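Local coordinates for protein acetyltransferase, GNAT family (Bacillus anthracis str. Sterne, PDB 3FBU) that binds coenzyme A and probably transfers an acetyl group from acetyl-coenzyme A to an acceptor substrate not yet identified, at residues H22-D27 and N67-H72; K147-H152 and W157-Y162. One frame throughout, in Å; residues are numbered along the deposited sequence.

Interaction 1. Residues H22-D27 and N67-H72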
ATOM      1  N   HIS A  22       7.143 -10.373  18.607  1.00 20.08           N
ATOM      2  CA  HIS A  22       8.277 -10.760  17.781  1.00 20.35           C
ATOM      3  C   HIS A  22       7.883 -11.137  16.339  1.00 20.73           C
ATOM      4  O   HIS A  22       8.642 -10.944  15.379  1.00 21.16           O
ATOM      5  CB  HIS A  22       9.088 -11.856  18.463  1.00 20.82           C
ATOM      6  CG  HIS A  22      10.416 -12.071  17.829  1.00 20.86           C
ATOM      7  ND1 HIS A  22      11.428 -11.142  17.916  1.00 20.67           N
ATOM      8  CD2 HIS A  22      10.890 -13.082  17.058  1.00 21.53           C
ATOM      9  CE1 HIS A  22      12.474 -11.579  17.237  1.00 22.24           C
ATOM     10  NE2 HIS A  22      12.177 -12.755  16.709  1.00 21.23           N
ATOM     11  N   GLU A  23       6.671 -11.630  16.167  1.00 22.07           N
ATOM     12  CA  GLU A  23       6.182 -12.003  14.851  1.00 22.17           C
ATOM     13  C   GLU A  23       6.312 -10.835  13.854  1.00 21.35           C
ATOM     14  O   GLU A  23       6.565 -11.040  12.663  1.00 21.61           O
ATOM     15  CB  GLU A  23       4.727 -12.487  14.979  1.00 22.38           C
ATOM     16  CG  GLU A  23       4.105 -12.979  13.690  1.00 25.56           C
ATOM     17  CD  GLU A  23       2.676 -13.488  13.905  1.00 26.58           C
ATOM     18  OE1 GLU A  23       2.187 -13.409  15.060  1.00 33.59           O
ATOM     19  OE2 GLU A  23       2.062 -13.969  12.931  1.00 31.80           O
ATOM     20  N   TYR A  24       6.144  -9.601  14.337  1.00 20.62           N
ATOM     21  CA  TYR A  24       6.283  -8.419  13.473  1.00 19.94           C
ATOM     22  C   TYR A  24       7.558  -7.597  13.704  1.00 19.80           C
ATOM     23  O   TYR A  24       8.061  -7.000  12.772  1.00 19.95           O
ATOM     24  CB  TYR A  24       5.024  -7.537  13.510  1.00 19.15           C
ATOM     25  CG  TYR A  24       4.601  -6.966  14.852  1.00 19.49           C
ATOM     26  CD1 TYR A  24       5.093  -5.735  15.299  1.00 17.86           C
ATOM     27  CD2 TYR A  24       3.630  -7.610  15.633  1.00 18.10           C
ATOM     28  CE1 TYR A  24       4.698  -5.197  16.546  1.00 18.69           C
ATOM     29  CE2 TYR A  24       3.208  -7.073  16.861  1.00 18.65           C
ATOM     30  CZ  TYR A  24       3.730  -5.870  17.313  1.00 18.20           C
ATOM     31  OH  TYR A  24       3.296  -5.357  18.528  1.00 18.48           O
ATOM     32  N   THR A  25       8.092  -7.566  14.919  1.00 19.61           N
ATOM     33  CA  THR A  25       9.325  -6.822  15.146  1.00 20.22           C
ATOM     34  C   THR A  25      10.566  -7.481  14.504  1.00 21.04           C
ATOM     35  O   THR A  25      11.588  -6.826  14.316  1.00 20.03           O
ATOM     36  CB  THR A  25       9.578  -6.507  16.628  1.00 20.06           C
ATOM     37  OG1 THR A  25       9.632  -7.720  17.382  1.00 18.80           O
ATOM     38  CG2 THR A  25       8.507  -5.555  17.174  1.00 16.70           C
ATOM     39  N   SER A  26      10.458  -8.767  14.162  1.00 22.07           N
ATOM     40  CA  SER A  26      11.493  -9.471  13.397  1.00 23.03           C
ATOM     41  C   SER A  26      11.335  -9.317  11.885  1.00 24.95           C
ATOM     42  O   SER A  26      12.151  -9.841  11.102  1.00 26.02           O
ATOM     43  CB  SER A  26      11.463 -10.958  13.779  1.00 23.39           C
ATOM     44  OG  SER A  26      10.239 -11.572  13.418  1.00 23.43           O
ATOM     45  N   ASP A  27      10.271  -8.653  11.453  1.00 25.56           N
ATOM     46  CA  ASP A  27       9.918  -8.569  10.033  1.00 26.14           C
ATOM     47  C   ASP A  27      10.533  -7.295   9.459  1.00 26.52           C
ATOM     48  O   ASP A  27      10.278  -6.183   9.945  1.00 25.53           O
ATOM     49  CB  ASP A  27       8.394  -8.580   9.901  1.00 26.53           C
ATOM     50  CG  ASP A  27       7.903  -8.603   8.449  1.00 27.27           C
ATOM     51  OD1 ASP A  27       8.549  -7.990   7.561  1.00 30.77           O
ATOM     52  OD2 ASP A  27       6.830  -9.202   8.211  1.00 29.54           O
ATOM     53  N   ASN A  67      -8.943 -12.692  20.971  1.00 35.11           N
ATOM     54  CA  ASN A  67      -7.853 -12.571  21.936  1.00 33.71           C
ATOM     55  C   ASN A  67      -6.453 -12.731  21.301  1.00 32.77           C
ATOM     56  O   ASN A  67      -5.621 -13.525  21.766  1.00 33.24           O
ATOM     57  CB  ASN A  67      -8.046 -13.566  23.079  1.00 34.34           C
ATOM     58  CG  ASN A  67      -7.173 -13.250  24.262  1.00 35.81           C
ATOM     59  OD1 ASN A  67      -6.725 -12.109  24.431  1.00 39.52           O
ATOM     60  ND2 ASN A  67      -6.920 -14.256  25.098  1.00 38.17           N
ATOM     61  N   ILE A  68      -6.222 -11.972  20.234  1.00 29.67           N
ATOM     62  CA  ILE A  68      -4.990 -12.024  19.447  1.00 28.28           C
ATOM     63  C   ILE A  68      -4.316 -10.650  19.565  1.00 25.93           C
ATOM     64  O   ILE A  68      -4.989  -9.637  19.399  1.00 24.71           O
ATOM     65  CB  ILE A  68      -5.318 -12.275  17.969  1.00 28.05           C
ATOM     66  CG1 ILE A  68      -5.783 -13.718  17.745  1.00 30.65           C
ATOM     67  CG2 ILE A  68      -4.132 -11.993  17.029  1.00 29.97           C
ATOM     68  CD1 ILE A  68      -6.204 -13.962  16.309  1.00 29.24           C
ATOM     69  N   LEU A  69      -3.015 -10.638  19.859  1.00 23.17           N
ATOM     70  CA  LEU A  69      -2.208  -9.391  19.848  1.00 22.34           C
ATOM     71  C   LEU A  69      -1.817  -9.101  18.401  1.00 21.40           C
ATOM     72  O   LEU A  69      -1.095  -9.874  17.775  1.00 20.81           O
ATOM     73  CB  LEU A  69      -0.969  -9.538  20.732  1.00 21.79           C
ATOM     74  CG  LEU A  69      -0.030  -8.345  20.992  1.00 20.42           C
ATOM     75  CD1 LEU A  69       0.777  -8.531  22.267  1.00 20.81           C
ATOM     76  CD2 LEU A  69       0.887  -8.138  19.812  1.00 18.46           C
ATOM     77  N   VAL A  70      -2.302  -7.986  17.876  1.00 19.72           N
ATOM     78  CA  VAL A  70      -2.124  -7.654  16.492  1.00 20.03           C
ATOM     79  C   VAL A  70      -1.145  -6.499  16.279  1.00 19.08           C
ATOM     80  O   VAL A  70      -0.775  -6.198  15.154  1.00 20.36           O
ATOM     81  CB  VAL A  70      -3.492  -7.336  15.838  1.00 20.26           C
ATOM     82  CG1 VAL A  70      -4.382  -8.601  15.905  1.00 21.62           C
ATOM     83  CG2 VAL A  70      -4.194  -6.133  16.498  1.00 19.50           C
ATOM     84  N   GLY A  71      -0.733  -5.852  17.358  1.00 18.03           N
ATOM     85  CA  GLY A  71       0.233  -4.763  17.237  1.00 18.20           C
ATOM     86  C   GLY A  71       0.383  -4.022  18.540  1.00 16.81           C
ATOM     87  O   GLY A  71      -0.076  -4.474  19.589  1.00 16.73           O
ATOM     88  N   HIS A  72       1.092  -2.903  18.488  1.00 16.99           N
ATOM     89  CA  HIS A  72       1.167  -2.030  19.639  1.00 16.66           C
ATOM     90  C   HIS A  72       1.087  -0.543  19.260  1.00 17.02           C
ATOM     91  O   HIS A  72       1.404  -0.123  18.132  1.00 16.84           O
ATOM     92  CB  HIS A  72       2.401  -2.352  20.513  1.00 17.17           C
ATOM     93  CG  HIS A  72       3.727  -1.979  19.907  1.00 15.55           C
ATOM     94  ND1 HIS A  72       4.505  -2.883  19.209  1.00 17.48           N
ATOM     95  CD2 HIS A  72       4.431  -0.813  19.925  1.00 16.58           C
ATOM     96  CE1 HIS A  72       5.614  -2.290  18.804  1.00 14.92           C
ATOM     97  NE2 HIS A  72       5.596  -1.034  19.215  1.00 16.41           N
TER
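Y24 reaches from helix 18-25 to strand 68-79, where its phenol and the imidazole of H72 meet at their edges rather than stacking. The planes are inclined at 30° and the centroids stand 5.7 Å apart. Meeting in this way places Y24 OH at the edge of the imidazole, near its plane, where it makes a 2.8 Å hydrogen bond with H72 ND1; either atom could be the donor. Both side chains place CG between the backbone N and the carbonyl carbon (chi1 60° for Y24, 71° for H72), which sends the phenol across to the strand and swings the end of the imidazole back to meet it.

The other edge contact of the phenol is apolar. L69 crosses Y24 at about a right angle and sets CD2 3.9 Å from Y24 CE2, near the plane of the ring. Between these two partners lies G71, whose CA is 3.8 Å from Y24 CE2, oblique to the ring. V89 of the adjoining strand also touches both Y24 and H72, and the imidazole meets the ring of F47 as well.

Because the contact is buried, the hydrogen bond gives the tyrosine hydroxyl and H72 ND1 a polar partner away from solvent. It probably also fixes the rotation of the imidazole, tying the helix to the sheet at one directional point.

Interaction 2. Residues K147-H152 and W157-Y162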
ATOM      1  N   LYS A 147      12.976  18.552   5.661  1.00 20.26           N
ATOM      2  CA  LYS A 147      13.811  17.956   4.620  1.00 21.88           C
ATOM      3  C   LYS A 147      15.156  17.488   5.211  1.00 21.71           C
ATOM      4  O   LYS A 147      15.862  18.262   5.858  1.00 19.48           O
ATOM      5  CB  LYS A 147      14.038  18.937   3.451  1.00 22.44           C
ATOM      6  CG  LYS A 147      12.757  19.425   2.778  1.00 23.72           C
ATOM      7  CD  LYS A 147      12.973  19.838   1.322  1.00 26.99           C
ATOM      8  CE  LYS A 147      11.684  19.656   0.492  1.00 30.54           C
ATOM      9  NZ  LYS A 147      10.516  20.465   1.016  1.00 33.33           N
ATOM     10  N   LYS A 148      15.477  16.209   4.996  1.00 22.32           N
ATOM     11  CA  LYS A 148      16.785  15.626   5.350  1.00 23.74           C
ATOM     12  C   LYS A 148      17.195  15.878   6.777  1.00 23.84           C
ATOM     13  O   LYS A 148      18.316  16.321   7.040  1.00 25.19           O
ATOM     14  CB  LYS A 148      17.888  16.142   4.413  1.00 24.43           C
ATOM     15  CG  LYS A 148      17.669  15.817   2.975  1.00 25.72           C
ATOM     16  CD  LYS A 148      18.998  15.722   2.207  1.00 26.88           C
ATOM     17  CE  LYS A 148      18.745  15.448   0.727  1.00 29.92           C
ATOM     18  NZ  LYS A 148      19.913  15.898  -0.131  1.00 30.55           N
ATOM     19  N   CYS A 149      16.294  15.595   7.701  1.00 23.47           N
ATOM     20  CA  CYS A 149      16.505  15.953   9.076  1.00 25.29           C
ATOM     21  C   CYS A 149      16.895  14.774   9.947  1.00 25.82           C
ATOM     22  O   CYS A 149      17.420  14.973  11.026  1.00 25.00           O
ATOM     23  CB  CYS A 149      15.245  16.609   9.642  1.00 24.60           C
ATOM     24  SG  CYS A 149      13.761  15.598   9.603  1.00 25.11           S
ATOM     25  N   ILE A 150      16.619  13.550   9.488  1.00 28.03           N
ATOM     26  CA  ILE A 150      16.783  12.356  10.317  1.00 29.05           C
ATOM     27  C   ILE A 150      17.978  11.529   9.846  1.00 29.92           C
ATOM     28  O   ILE A 150      18.013  11.131   8.676  1.00 29.93           O
ATOM     29  CB  ILE A 150      15.519  11.455  10.255  1.00 29.58           C
ATOM     30  CG1 ILE A 150      14.368  12.120  10.982  1.00 30.11           C
ATOM     31  CG2 ILE A 150      15.776  10.088  10.908  1.00 29.54           C
ATOM     32  CD1 ILE A 150      13.214  11.249  11.134  1.00 30.50           C
ATOM     33  N   PRO A 151      18.944  11.258  10.753  1.00 31.16           N
ATOM     34  CA  PRO A 151      20.081  10.437  10.361  1.00 32.31           C
ATOM     35  C   PRO A 151      19.698   8.963  10.565  1.00 33.35           C
ATOM     36  O   PRO A 151      19.275   8.546  11.668  1.00 33.05           O
ATOM     37  CB  PRO A 151      21.184  10.885  11.303  1.00 31.85           C
ATOM     38  CG  PRO A 151      20.443  11.351  12.556  1.00 32.04           C
ATOM     39  CD  PRO A 151      19.014  11.622  12.177  1.00 31.08           C
ATOM     40  N   HIS A 152      19.769   8.221   9.473  1.00 34.09           N
ATOM     41  CA  HIS A 152      19.439   6.803   9.439  1.00 35.19           C
ATOM     42  C   HIS A 152      20.637   6.156   8.748  1.00 35.47           C
ATOM     43  O   HIS A 152      20.795   6.272   7.540  1.00 35.29           O
ATOM     44  CB  HIS A 152      18.112   6.603   8.683  1.00 36.08           C
ATOM     45  CG  HIS A 152      17.967   5.265   8.025  1.00 39.29           C
ATOM     46  ND1 HIS A 152      17.580   4.133   8.712  1.00 42.94           N
ATOM     47  CD2 HIS A 152      18.143   4.883   6.735  1.00 40.56           C
ATOM     48  CE1 HIS A 152      17.538   3.108   7.876  1.00 42.01           C
ATOM     49  NE2 HIS A 152      17.872   3.536   6.671  1.00 42.24           N
ATOM     50  N   TRP A 157      16.811  11.174   6.140  1.00 26.11           N
ATOM     51  CA  TRP A 157      15.425  11.051   5.721  1.00 26.22           C
ATOM     52  C   TRP A 157      14.635  12.318   6.020  1.00 23.69           C
ATOM     53  O   TRP A 157      15.015  13.083   6.914  1.00 23.51           O
ATOM     54  CB  TRP A 157      14.764   9.900   6.450  1.00 28.04           C
ATOM     55  CG  TRP A 157      15.150   8.542   5.953  1.00 31.55           C
ATOM     56  CD1 TRP A 157      15.912   8.239   4.846  1.00 33.49           C
ATOM     57  CD2 TRP A 157      14.747   7.294   6.517  1.00 32.02           C
ATOM     58  NE1 TRP A 157      16.025   6.871   4.717  1.00 34.20           N
ATOM     59  CE2 TRP A 157      15.320   6.270   5.728  1.00 34.37           C
ATOM     60  CE3 TRP A 157      13.990   6.941   7.635  1.00 32.62           C
ATOM     61  CZ2 TRP A 157      15.138   4.912   6.014  1.00 33.61           C
ATOM     62  CZ3 TRP A 157      13.806   5.592   7.921  1.00 32.79           C
ATOM     63  CH2 TRP A 157      14.381   4.594   7.111  1.00 32.61           C
ATOM     64  N   ASP A 158      13.557  12.495   5.259  1.00 21.25           N
ATOM     65  CA  ASP A 158      12.587  13.573   5.443  1.00 21.57           C
ATOM     66  C   ASP A 158      11.616  13.126   6.537  1.00 20.19           C
ATOM     67  O   ASP A 158      11.552  11.966   6.879  1.00 18.76           O
ATOM     68  CB  ASP A 158      11.775  13.855   4.155  1.00 20.74           C
ATOM     69  CG  ASP A 158      12.597  14.425   2.992  1.00 23.83           C
ATOM     70  OD1 ASP A 158      13.778  14.825   3.162  1.00 23.62           O
ATOM     71  OD2 ASP A 158      12.032  14.472   1.872  1.00 24.39           O
ATOM     72  N   GLU A 159      10.844  14.061   7.088  1.00 20.20           N
ATOM     73  CA  GLU A 159       9.848  13.714   8.078  1.00 19.94           C
ATOM     74  C   GLU A 159       8.632  14.593   7.876  1.00 18.14           C
ATOM     75  O   GLU A 159       8.784  15.806   7.747  1.00 17.53           O
ATOM     76  CB  GLU A 159      10.450  13.946   9.462  1.00 21.00           C
ATOM     77  CG  GLU A 159       9.641  13.597  10.621  1.00 23.22           C
ATOM     78  CD  GLU A 159      10.407  13.844  11.925  1.00 23.94           C
ATOM     79  OE1 GLU A 159      11.563  14.329  11.861  1.00 29.64           O
ATOM     80  OE2 GLU A 159       9.879  13.513  12.993  1.00 27.17           O
ATOM     81  N   TYR A 160       7.443  13.994   7.880  1.00 17.69           N
ATOM     82  CA  TYR A 160       6.201  14.757   8.082  1.00 17.64           C
ATOM     83  C   TYR A 160       5.900  14.819   9.555  1.00 17.24           C
ATOM     84  O   TYR A 160       6.105  13.843  10.271  1.00 17.75           O
ATOM     85  CB  TYR A 160       5.015  14.059   7.436  1.00 19.34           C
ATOM     86  CG  TYR A 160       4.881  14.137   5.931  1.00 19.65           C
ATOM     87  CD1 TYR A 160       5.322  15.225   5.206  1.00 21.90           C
ATOM     88  CD2 TYR A 160       4.217  13.122   5.250  1.00 20.52           C
ATOM     89  CE1 TYR A 160       5.155  15.282   3.822  1.00 22.64           C
ATOM     90  CE2 TYR A 160       4.022  13.183   3.897  1.00 20.17           C
ATOM     91  CZ  TYR A 160       4.501  14.251   3.183  1.00 22.90           C
ATOM     92  OH  TYR A 160       4.295  14.285   1.822  1.00 24.58           O
ATOM     93  N   TYR A 161       5.362  15.953   9.995  1.00 16.40           N
ATOM     94  CA  TYR A 161       4.974  16.159  11.364  1.00 17.01           C
ATOM     95  C   TYR A 161       3.481  16.508  11.407  1.00 15.28           C
ATOM     96  O   TYR A 161       3.037  17.473  10.774  1.00 15.48           O
ATOM     97  CB  TYR A 161       5.786  17.322  11.884  1.00 19.60           C
ATOM     98  CG  TYR A 161       5.746  17.588  13.338  1.00 21.30           C
ATOM     99  CD1 TYR A 161       6.847  17.323  14.149  1.00 21.97           C
ATOM    100  CD2 TYR A 161       4.609  18.183  13.929  1.00 23.30           C
ATOM    101  CE1 TYR A 161       6.814  17.647  15.495  1.00 24.42           C
ATOM    102  CE2 TYR A 161       4.577  18.488  15.254  1.00 23.54           C
ATOM    103  CZ  TYR A 161       5.688  18.223  16.032  1.00 24.61           C
ATOM    104  OH  TYR A 161       5.603  18.557  17.372  1.00 27.54           O
ATOM    105  N   TYR A 162       2.745  15.700  12.138  1.00 14.02           N
ATOM    106  CA  TYR A 162       1.309  15.864  12.334  1.00 14.41           C
ATOM    107  C   TYR A 162       0.985  16.185  13.778  1.00 14.23           C
ATOM    108  O   TYR A 162       1.717  15.786  14.697  1.00 12.88           O
ATOM    109  CB  TYR A 162       0.588  14.567  11.943  1.00 15.78           C
ATOM    110  CG  TYR A 162       0.388  14.374  10.472  1.00 16.06           C
ATOM    111  CD1 TYR A 162       1.446  13.998   9.659  1.00 16.88           C
ATOM    112  CD2 TYR A 162      -0.855  14.606   9.866  1.00 16.72           C
ATOM    113  CE1 TYR A 162       1.267  13.818   8.324  1.00 20.47           C
ATOM    114  CE2 TYR A 162      -1.024  14.424   8.512  1.00 17.64           C
ATOM    115  CZ  TYR A 162       0.048  14.035   7.748  1.00 17.49           C
ATOM    116  OH  TYR A 162      -0.045  13.839   6.388  1.00 19.47           O
TER
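Two successive amides converge on a single carbonyl: C149 N and I150 N both donate to W157 O, the first at 2.9 Å and the second at 3.1 Å. The I150 bond lies in the carbonyl plane, whereas the C149 donor is tilted 30° from it and its bond is more bent. This is a classic beta bulge, with C149 and I150 together facing W157, and W157 N returns a 2.8 Å bond to I150 O. One residue earlier, where the chain turns a corner, K148 N finds a side-chain acceptor instead. D158 OD1 takes it at 2.9 Å on the anti side, somewhat out of the carboxylate plane, the carboxylate being carried back over the corner because D158 CG stands anti to its own carbonyl carbon (chi1 -67°).

The bulge interrupts the antiparallel pairing of the hairpin formed by strands 141-152 and 155-165, the former lying at an outer edge of the sheet within this chain. Toward the hairpin turn, H152 lays its imidazole over the six-membered ring of W157 in a face-to-face stack, centroids 3.8 Å apart and planes at 26°, although the exact spacing is doubtful because part of the imidazole sits too close to the indole. H152 CB adds a CH-pi contact above the same ring. Further along its strand, E159 crosses I150 at about a right angle. Its extended chain sets OE1 3.4 Å from C149 SG and 3.6 Å from I150 CD1, while Q125 of a neighbouring loop touches both I150 and W157.

In the fold
Interactions 1 and 2 lie in series along the chain, their centres 26 Å apart and their nearest atoms about 12 Å apart, so they do not touch. Both reach the same mixed sheet. Interaction 1 fastens helix 18-25 to strand 68-79; interaction 2 lies within the hairpin of strands 141-152 and 155-165. Between strand 68-79 and that hairpin in the sheet order come strands 83-90 and 119-124. Coenzyme A is bound in the same chain, about 7 Å from the side chain of Y24 and about 8 Å from that of E159. The two contacts therefore belong to separate parts of the acetyltransferase fold that both approach the cofactor.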